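Local coordinates for universal stress protein (Archaeoglobus fulgidus, PDB 6HCD) that is of unknown function but belongs to the universal stress protein family, some of whose members bind ATP, at residues M25-A30 with D117-V122; V59-G64 with K103-D108; I121-R126 with K149-I154. One frame throughout, in Å; residues are numbered along the deposited sequence.

Interaction 1 of 3, residues M25-A30 with D117-V122; sequences MPIVVA and DAIAIV
Met-25 (a selenomethionine) lies against Asp-117 and Ile-119 where two parallel strands begin to pair. Its CB sits 3.2 Å from the carbonyl O of Asp-117 and is pressed even tighter than usual against Ile-119, CB to CG1 being 3.4 Å. CG runs beside the same Asp-117 O, SE stops 3.6 Å from Asp-117 OD2, and the bend at chi3 (-55°) brings CE back toward Ile-119 CG1. Asp-117 O has no hydrogen-bonding partner in the model; its carbonyl is covered by methylene groups. Ile-119 does likewise for Met-25 O, also without a partner, by setting CD1 3.1 Å away. With an alanine in place of Ile-119, this carbonyl would probably lose its apolar cover and the Met-25 chain would be freer to turn.

Ile-119 N donates to Pro-26 O (2.8 Å), tilted 25° from the carbonyl plane. Further along, Val-28 is hydrogen-bonded through both its N (to Ala-120 O) and its O (from Val-122 N), and Ala-30 N closes the set on Val-122 O. Val-28 CG2 meets Ala-118 CB at 3.5 Å, while on the reverse face of the sheet Ile-27 CG2 touches Val-122 CG2 at 3.8 Å. Just beyond helix 105-115, Asp-117 turns to positive phi in a Schellman motif. Strand 27-30 is an inner strand, between 56-62 and 120-128; helix 36-52 packs on the face of Ile-27 and Val-29, and helix 105-115 on that of Val-28 and Ile-121.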
loop_
_atom_site.group_PDB
_atom_site.type_symbol
_atom_site.label_atom_id
_atom_site.label_comp_id
_atom_site.label_asym_id
_atom_site.label_seq_id
_atom_site.Cartn_x
_atom_site.Cartn_y
_atom_site.Cartn_z
HETATM N N MSE A 25 -7.325 16.571 -1.991
HETATM C CA MSE A 25 -6.610 15.587 -1.203
HETATM C C MSE A 25 -5.451 15.091 -2.073
HETATM O O MSE A 25 -5.654 14.413 -3.085
HETATM C CB MSE A 25 -7.585 14.486 -0.880
HETATM C CG MSE A 25 -8.686 15.052 0.021
HETATM SE SE MSE A 25 -9.922 13.623 0.506
HETATM C CE MSE A 25 -10.461 12.942 -1.271
ATOM N N PRO A 26 -4.192 15.407 -1.715
ATOM C CA PRO A 26 -3.056 15.005 -2.549
ATOM C C PRO A 26 -2.675 13.525 -2.396
ATOM O O PRO A 26 -3.076 12.844 -1.403
ATOM C CB PRO A 26 -1.927 15.879 -1.999
ATOM C CG PRO A 26 -2.272 16.053 -0.530
ATOM C CD PRO A 26 -3.791 16.122 -0.487
ATOM N N ILE A 27 -1.857 13.059 -3.341
ATOM C CA ILE A 27 -1.064 11.858 -3.164
ATOM C C ILE A 27 0.233 12.289 -2.462
ATOM O O ILE A 27 0.914 13.198 -2.943
ATOM C CB ILE A 27 -0.772 11.196 -4.534
ATOM C CG1 ILE A 27 -2.036 10.707 -5.244
ATOM C CG2 ILE A 27 0.262 10.086 -4.411
ATOM C CD1 ILE A 27 -2.728 9.561 -4.531
ATOM N N VAL A 28 0.583 11.627 -1.358
ATOM C CA VAL A 28 1.837 11.888 -0.652
ATOM C C VAL A 28 2.812 10.769 -1.008
ATOM O O VAL A 28 2.454 9.604 -0.921
ATOM C CB VAL A 28 1.623 11.965 0.872
ATOM C CG1 VAL A 28 2.927 11.923 1.653
ATOM C CG2 VAL A 28 0.804 13.187 1.245
ATOM N N VAL A 29 4.028 11.137 -1.412
ATOM C CA VAL A 29 5.040 10.167 -1.736
ATOM C C VAL A 29 6.270 10.472 -0.872
ATOM O O VAL A 29 6.720 11.607 -0.799
ATOM C CB VAL A 29 5.343 10.131 -3.247
ATOM C CG1 VAL A 29 5.770 11.477 -3.798
ATOM C CG2 VAL A 29 6.362 9.061 -3.565
ATOM N N ALA A 30 6.747 9.452 -0.147
ATOM C CA ALA A 30 7.929 9.549 0.677
ATOM C C ALA A 30 9.126 9.006 -0.113
ATOM O O ALA A 30 9.086 7.888 -0.590
ATOM C CB ALA A 30 7.722 8.792 1.960
ATOM N N ASP A 117 -4.616 15.687 4.610
ATOM C CA ASP A 117 -5.760 14.846 4.255
ATOM C C ASP A 117 -5.474 14.069 2.958
ATOM O O ASP A 117 -6.278 14.091 2.021
ATOM C CB ASP A 117 -7.042 15.676 4.143
ATOM C CG ASP A 117 -8.323 14.848 4.129
ATOM O OD1 ASP A 117 -8.313 13.723 4.646
ATOM O OD2 ASP A 117 -9.325 15.337 3.589
ATOM N N ALA A 118 -4.323 13.377 2.924
ATOM C CA ALA A 118 -3.842 12.674 1.732
ATOM C C ALA A 118 -4.813 11.553 1.353
ATOM O O ALA A 118 -5.426 10.914 2.243
ATOM C CB ALA A 118 -2.460 12.108 1.994
ATOM N N ILE A 119 -4.938 11.302 0.048
ATOM C CA ILE A 119 -5.723 10.165 -0.459
ATOM C C ILE A 119 -4.979 8.871 -0.100
ATOM O O ILE A 119 -5.587 7.856 0.259
ATOM C CB ILE A 119 -5.945 10.275 -1.983
ATOM C CG1 ILE A 119 -6.813 11.480 -2.349
ATOM C CG2 ILE A 119 -6.532 8.982 -2.528
ATOM C CD1 ILE A 119 -6.974 11.719 -3.832
ATOM N N ALA A 120 -3.648 8.912 -0.247
ATOM C CA ALA A 120 -2.801 7.770 0.058
ATOM C C ALA A 120 -1.359 8.246 0.231
ATOM O O ALA A 120 -0.998 9.360 -0.200
ATOM C CB ALA A 120 -2.895 6.730 -1.042
ATOM N N ILE A 121 -0.570 7.393 0.894
ATOM C CA ILE A 121 0.877 7.515 0.982
ATOM C C ILE A 121 1.482 6.459 0.055
ATOM O O ILE A 121 1.097 5.311 0.109
ATOM C CB ILE A 121 1.379 7.318 2.424
ATOM C CG1 ILE A 121 0.643 8.214 3.421
ATOM C CG2 ILE A 121 2.888 7.483 2.501
ATOM C CD1 ILE A 121 0.918 7.849 4.857
ATOM N N VAL A 122 2.439 6.869 -0.764
ATOM C CA VAL A 122 3.154 5.925 -1.615
ATOM C C VAL A 122 4.603 5.874 -1.115
ATOM O O VAL A 122 5.208 6.920 -0.920
ATOM C CB VAL A 122 3.078 6.321 -3.100
ATOM C CG1 VAL A 122 3.668 5.242 -3.984
ATOM C CG2 VAL A 122 1.676 6.673 -3.534
#

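Interaction 2 of 3, residues V59-G64 with K103-D108; sequences VHSLPG and KEPPDD
Ser-61 turns its OG away from the backbone N (chi1 171°), and Asp-108 swings its carboxylate to meet it with an unusual chi1 of -144°. In this alpha/beta, Rossmann-like fold the pair joins the C-terminal end of strand 56-62 to the first turn of helix 105-115. Ser-61 OG donates to Asp-108 OD2 over a short 2.6 Å, reaching the anti lone pair, on the side away from OD1. OD1 has its own mate, Arg-101 NE, in a salt bridge, so the carboxylate is held through both oxygens, which probably limits its rotation.

The hydroxyl also rests on the start of the helix, with Pro-105 CA 3.4 Å from Ser-61 OG and the proline ring alongside. Glu-104 is the N-cap, and its O takes the Asp-108 N bond of the first turn. Lys-103 directs its ammonium elsewhere, to Asp-111.

Ser-61 N hydrogen-bonds an unidentified ligand, probably from the crystallisation liquor, and Pro-105 lies close to it. At the C-terminal ends of the parallel strands some family members bind ATP, so a pocket here would be consistent with the fold. Two waters bridge the segments: one is 2.8 Å from Leu-62 O and also near Asp-108 OD2 and Lys-103 N, while the other gives one proton to Ser-61 OG and the second to Lys-103 O, 2.7 Å away.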
loop_
_atom_site.group_PDB
_atom_site.type_symbol
_atom_site.label_atom_id
_atom_site.label_comp_id
_atom_site.label_asym_id
_atom_site.label_seq_id
_atom_site.Cartn_x
_atom_site.Cartn_y
_atom_site.Cartn_z
ATOM N N VAL A 59 7.679 14.118 -0.002
ATOM C CA VAL A 59 8.194 14.440 1.330
ATOM C C VAL A 59 9.490 13.680 1.599
ATOM O O VAL A 59 9.689 12.535 1.126
ATOM C CB VAL A 59 7.169 14.151 2.432
ATOM C CG1 VAL A 59 5.912 14.959 2.193
ATOM C CG2 VAL A 59 6.845 12.668 2.541
ATOM N N HIS A 60 10.361 14.340 2.362
ATOM C CA HIS A 60 11.512 13.724 2.987
ATOM C C HIS A 60 11.675 14.339 4.384
ATOM O O HIS A 60 11.579 15.542 4.518
ATOM C CB HIS A 60 12.787 13.912 2.156
ATOM C CG HIS A 60 13.942 13.183 2.744
ATOM N ND1 HIS A 60 14.243 11.882 2.399
ATOM C CD2 HIS A 60 14.861 13.557 3.661
ATOM C CE1 HIS A 60 15.313 11.482 3.069
ATOM N NE2 HIS A 60 15.710 12.496 3.858
ATOM N N SER A 61 11.939 13.489 5.383
ATOM C CA SER A 61 11.958 13.845 6.793
ATOM C C SER A 61 13.381 13.775 7.356
ATOM O O SER A 61 14.063 12.775 7.158
ATOM C CB SER A 61 11.041 12.935 7.561
ATOM O OG SER A 61 11.196 13.125 8.966
ATOM N N LEU A 62 13.800 14.827 8.074
ATOM C CA LEU A 62 15.022 14.851 8.907
ATOM C C LEU A 62 14.672 15.353 10.305
ATOM O O LEU A 62 13.771 16.175 10.450
ATOM C CB LEU A 62 16.058 15.794 8.286
ATOM C CG LEU A 62 16.445 15.513 6.837
ATOM C CD1 LEU A 62 17.145 16.710 6.258
ATOM C CD2 LEU A 62 17.297 14.263 6.751
ATOM N N PRO A 63 15.378 14.915 11.381
ATOM C CA PRO A 63 15.084 15.398 12.738
ATOM C C PRO A 63 15.334 16.902 12.946
ATOM O O PRO A 63 14.446 17.609 13.440
ATOM C CB PRO A 63 16.004 14.575 13.651
ATOM C CG PRO A 63 16.426 13.393 12.806
ATOM C CD PRO A 63 16.438 13.898 11.372
ATOM N N GLY A 64 16.529 17.375 12.593
ATOM C CA GLY A 64 16.831 18.812 12.536
ATOM C C GLY A 64 17.630 19.350 13.710
ATOM O O GLY A 64 17.749 20.579 13.849
ATOM N N LYS A 103 10.918 14.977 14.513
ATOM C CA LYS A 103 10.262 13.666 14.584
ATOM C C LYS A 103 11.104 12.613 13.865
ATOM O O LYS A 103 11.966 12.946 13.048
ATOM C CB LYS A 103 8.878 13.742 13.937
ATOM C CG LYS A 103 7.885 14.626 14.671
ATOM C CD LYS A 103 6.529 14.694 13.993
ATOM C CE LYS A 103 5.515 15.484 14.788
ATOM N NZ LYS A 103 4.234 15.592 14.052
ATOM N N GLU A 104 10.841 11.344 14.185
ATOM C CA GLU A 104 11.387 10.230 13.419
ATOM C C GLU A 104 10.663 10.190 12.076
ATOM O O GLU A 104 9.472 10.507 12.009
ATOM C CB GLU A 104 11.203 8.910 14.170
ATOM C CG GLU A 104 11.863 8.856 15.542
ATOM C CD GLU A 104 13.381 8.844 15.545
ATOM O OE1 GLU A 104 13.990 8.619 14.472
ATOM O OE2 GLU A 104 13.960 9.053 16.629
ATOM N N PRO A 105 11.334 9.789 10.973
ATOM C CA PRO A 105 10.706 9.791 9.647
ATOM C C PRO A 105 9.316 9.159 9.534
ATOM O O PRO A 105 8.417 9.764 8.959
ATOM C CB PRO A 105 11.742 9.072 8.770
ATOM C CG PRO A 105 13.056 9.398 9.448
ATOM C CD PRO A 105 12.740 9.364 10.931
ATOM N N PRO A 106 9.061 7.939 10.064
ATOM C CA PRO A 106 7.749 7.316 9.913
ATOM C C PRO A 106 6.630 8.165 10.539
ATOM O O PRO A 106 5.594 8.366 9.922
ATOM C CB PRO A 106 7.860 5.950 10.618
ATOM C CG PRO A 106 9.347 5.738 10.838
ATOM C CD PRO A 106 9.982 7.105 10.851
ATOM N N ASP A 107 6.843 8.642 11.763
ATOM C CA ASP A 107 5.834 9.482 12.453
ATOM C C ASP A 107 5.606 10.780 11.666
ATOM O O ASP A 107 4.485 11.272 11.565
ATOM C CB ASP A 107 6.266 9.855 13.872
ATOM C CG ASP A 107 6.315 8.688 14.832
ATOM O OD1 ASP A 107 5.300 8.001 14.948
ATOM O OD2 ASP A 107 7.367 8.493 15.453
ATOM N N ASP A 108 6.701 11.330 11.126
ATOM C CA ASP A 108 6.678 12.565 10.388
ATOM C C ASP A 108 5.822 12.409 9.123
ATOM O O ASP A 108 4.991 13.266 8.823
ATOM C CB ASP A 108 8.104 12.995 10.034
ATOM C CG ASP A 108 8.335 14.493 10.056
ATOM O OD1 ASP A 108 7.417 15.220 10.416
ATOM O OD2 ASP A 108 9.456 14.910 9.733
HETATM O O HOH W 1 13.173 12.602 10.631
HETATM O O HOH W 2 11.236 15.780 11.584
#

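Interaction 3 of 3, residues I121-R126 with K149-I154; sequences IVIGIR and KPVICI
Strands 121-124 and 151-154 run side by side in the same direction, their axes 4.6 Å apart at closest approach and 25° from parallel, and five backbone hydrogen bonds from Ile-121 N to Ile-125 N join them in regular zigzag. Ile-121 N reaches Pro-150 O almost straight, at 2.9 Å, and Ile-152 is held at both ends, its N on Ile-121 O and its O accepting Ile-123 N. The last bond, Ile-125 N to Ile-154 O, is more bent, with the donor tilted 27° from the carbonyl plane. Weak CA-H...O contacts run beside these, as from Gly-124 CA to Ile-154 O at 3.2 Å.

With CG1 anti to the backbone N (chi1 -162°), Ile-123 has CG2 between N and the carbonyl carbon, from where it touches Val-151 CG1 at 3.8 Å. On the same face Ile-125, just past strand 121-124, packs CG1 tightly on Cys-153 CB, 3.5 Å away, with CD1 also beside CB and SG. The connection is a beta-alpha-beta crossover through helix 138-146, with the short strand 134-135 ahead of the helix, which packs on Ile-123, Ile-125 and Cys-153 through Val-143, Ala-140 and Ile-144. Across the sheet, Val-122 CG1 meets Ile-154 CG1 at 3.9 Å and CG2 lies 4.2 Å from Ile-152 CD1, with Phe-44 of helix 36-52 beyond the two isoleucines. Val-151 to Cys-153 also pair antiparallel with a strand of the second subunit, extending the sheet across the dimer, where Ile-152 packs on Ile-152 of the second subunit and Cys-153 on its counterpart there.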
loop_
_atom_site.group_PDB
_atom_site.type_symbol
_atom_site.label_atom_id
_atom_site.label_comp_id
_atom_site.label_asym_id
_atom_site.label_seq_id
_atom_site.Cartn_x
_atom_site.Cartn_y
_atom_site.Cartn_z
ATOM N N ILE A 121 -0.570 7.393 0.894
ATOM C CA ILE A 121 0.877 7.515 0.982
ATOM C C ILE A 121 1.482 6.459 0.055
ATOM O O ILE A 121 1.097 5.311 0.109
ATOM C CB ILE A 121 1.379 7.318 2.424
ATOM C CG1 ILE A 121 0.643 8.214 3.421
ATOM C CG2 ILE A 121 2.888 7.483 2.501
ATOM C CD1 ILE A 121 0.918 7.849 4.857
ATOM N N VAL A 122 2.439 6.869 -0.764
ATOM C CA VAL A 122 3.154 5.925 -1.615
ATOM C C VAL A 122 4.603 5.874 -1.115
ATOM O O VAL A 122 5.208 6.920 -0.920
ATOM C CB VAL A 122 3.078 6.321 -3.100
ATOM C CG1 VAL A 122 3.668 5.242 -3.984
ATOM C CG2 VAL A 122 1.676 6.673 -3.534
ATOM N N ILE A 123 5.107 4.658 -0.873
ATOM C CA ILE A 123 6.412 4.465 -0.285
ATOM C C ILE A 123 7.093 3.261 -0.931
ATOM O O ILE A 123 6.427 2.313 -1.362
ATOM C CB ILE A 123 6.306 4.311 1.246
ATOM C CG1 ILE A 123 7.657 4.541 1.916
ATOM C CG2 ILE A 123 5.676 2.975 1.631
ATOM C CD1 ILE A 123 7.540 4.918 3.388
ATOM N N GLY A 124 8.428 3.299 -0.939
ATOM C CA GLY A 124 9.252 2.206 -1.419
ATOM C C GLY A 124 9.558 1.203 -0.311
ATOM O O GLY A 124 9.700 1.550 0.856
ATOM N N ILE A 125 9.620 -0.063 -0.704
ATOM C CA ILE A 125 9.895 -1.218 0.145
ATOM C C ILE A 125 11.209 -1.831 -0.328
ATOM O O ILE A 125 11.336 -2.082 -1.501
ATOM C CB ILE A 125 8.784 -2.281 -0.022
ATOM C CG1 ILE A 125 7.396 -1.742 0.302
ATOM C CG2 ILE A 125 9.085 -3.541 0.768
ATOM C CD1 ILE A 125 7.313 -1.074 1.616
ATOM N N ARG A 126 12.086 -2.173 0.623
ATOM C CA ARG A 126 13.441 -2.614 0.326
ATOM C C ARG A 126 13.422 -4.045 -0.214
ATOM O O ARG A 126 14.291 -4.432 -1.008
ATOM C CB ARG A 126 14.312 -2.499 1.579
ATOM C CG ARG A 126 14.848 -1.101 1.846
ATOM C CD ARG A 126 16.035 -1.103 2.798
ATOM N NE ARG A 126 17.125 -1.977 2.357
ATOM C CZ ARG A 126 18.059 -2.488 3.153
ATOM N NH1 ARG A 126 18.093 -2.154 4.431
ATOM N NH2 ARG A 126 18.948 -3.340 2.672
ATOM N N LYS A 149 -3.803 6.740 6.807
ATOM C CA LYS A 149 -4.185 6.804 5.408
ATOM C C LYS A 149 -3.824 5.485 4.734
ATOM O O LYS A 149 -3.000 4.737 5.248
ATOM C CB LYS A 149 -3.495 7.995 4.751
ATOM C CG LYS A 149 -3.948 9.348 5.270
ATOM C CD LYS A 149 -5.436 9.608 5.134
ATOM C CE LYS A 149 -5.844 10.979 5.618
ATOM N NZ LYS A 149 -6.083 11.014 7.079
ATOM N N PRO A 150 -4.432 5.157 3.577
ATOM C CA PRO A 150 -3.964 4.027 2.775
ATOM C C PRO A 150 -2.464 4.162 2.458
ATOM O O PRO A 150 -2.004 5.285 2.212
ATOM C CB PRO A 150 -4.793 4.154 1.494
ATOM C CG PRO A 150 -6.075 4.828 1.962
ATOM C CD PRO A 150 -5.596 5.852 2.978
ATOM N N VAL A 151 -1.723 3.041 2.493
ATOM C CA VAL A 151 -0.287 3.056 2.126
ATOM C C VAL A 151 -0.080 2.114 0.941
ATOM O O VAL A 151 -0.422 0.931 1.010
ATOM C CB VAL A 151 0.627 2.676 3.308
ATOM C CG1 VAL A 151 2.107 2.689 2.908
ATOM C CG2 VAL A 151 0.381 3.564 4.514
ATOM N N ILE A 152 0.464 2.675 -0.138
ATOM C CA ILE A 152 0.769 1.949 -1.343
ATOM C C ILE A 152 2.274 1.640 -1.324
ATOM O O ILE A 152 3.120 2.552 -1.292
ATOM C CB ILE A 152 0.351 2.768 -2.578
ATOM C CG1 ILE A 152 -1.138 3.136 -2.529
ATOM C CG2 ILE A 152 0.729 2.045 -3.861
ATOM C CD1 ILE A 152 -1.588 4.066 -3.628
ATOM N N CYS A 153 2.590 0.342 -1.335
ATOM C CA CYS A 153 3.929 -0.156 -1.172
ATOM C C CYS A 153 4.461 -0.633 -2.523
ATOM O O CYS A 153 3.895 -1.566 -3.112
ATOM C CB CYS A 153 3.960 -1.327 -0.197
ATOM S SG CYS A 153 3.185 -1.010 1.404
ATOM N N ILE A 154 5.554 0.002 -2.982
ATOM C CA ILE A 154 6.145 -0.195 -4.290
ATOM C C ILE A 154 7.561 -0.750 -4.102
ATOM O O ILE A 154 8.335 -0.233 -3.305
ATOM C CB ILE A 154 6.162 1.138 -5.079
ATOM C CG1 ILE A 154 4.764 1.755 -5.209
ATOM C CG2 ILE A 154 6.841 0.999 -6.436
ATOM C CD1 ILE A 154 3.759 0.909 -5.923
#

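How the interactions relate
Interactions 1 and 3 are buried sheet contacts sharing Ile-121 and Val-122: strand 120-128 is hydrogen-bonded to 27-30 along one edge and to 151-154 along the other, toward the subunit interface. Both rest on backbone hydrogen bonds and branched aliphatic side chains. Interaction 2 lies nearer the surface, its centre 16 Å from that of either other contact, and joins a strand to a helix through a serine, a carboxylate and water. It connects to interaction 1 within the sheet, Val-29 O lying 2.8 Å from Val-59 N, whereas interaction 3 stays about 7 Å from interaction 2 at the nearest atoms. Helix 105-115 begins in interaction 2 and ends just before Asp-117 of interaction 1.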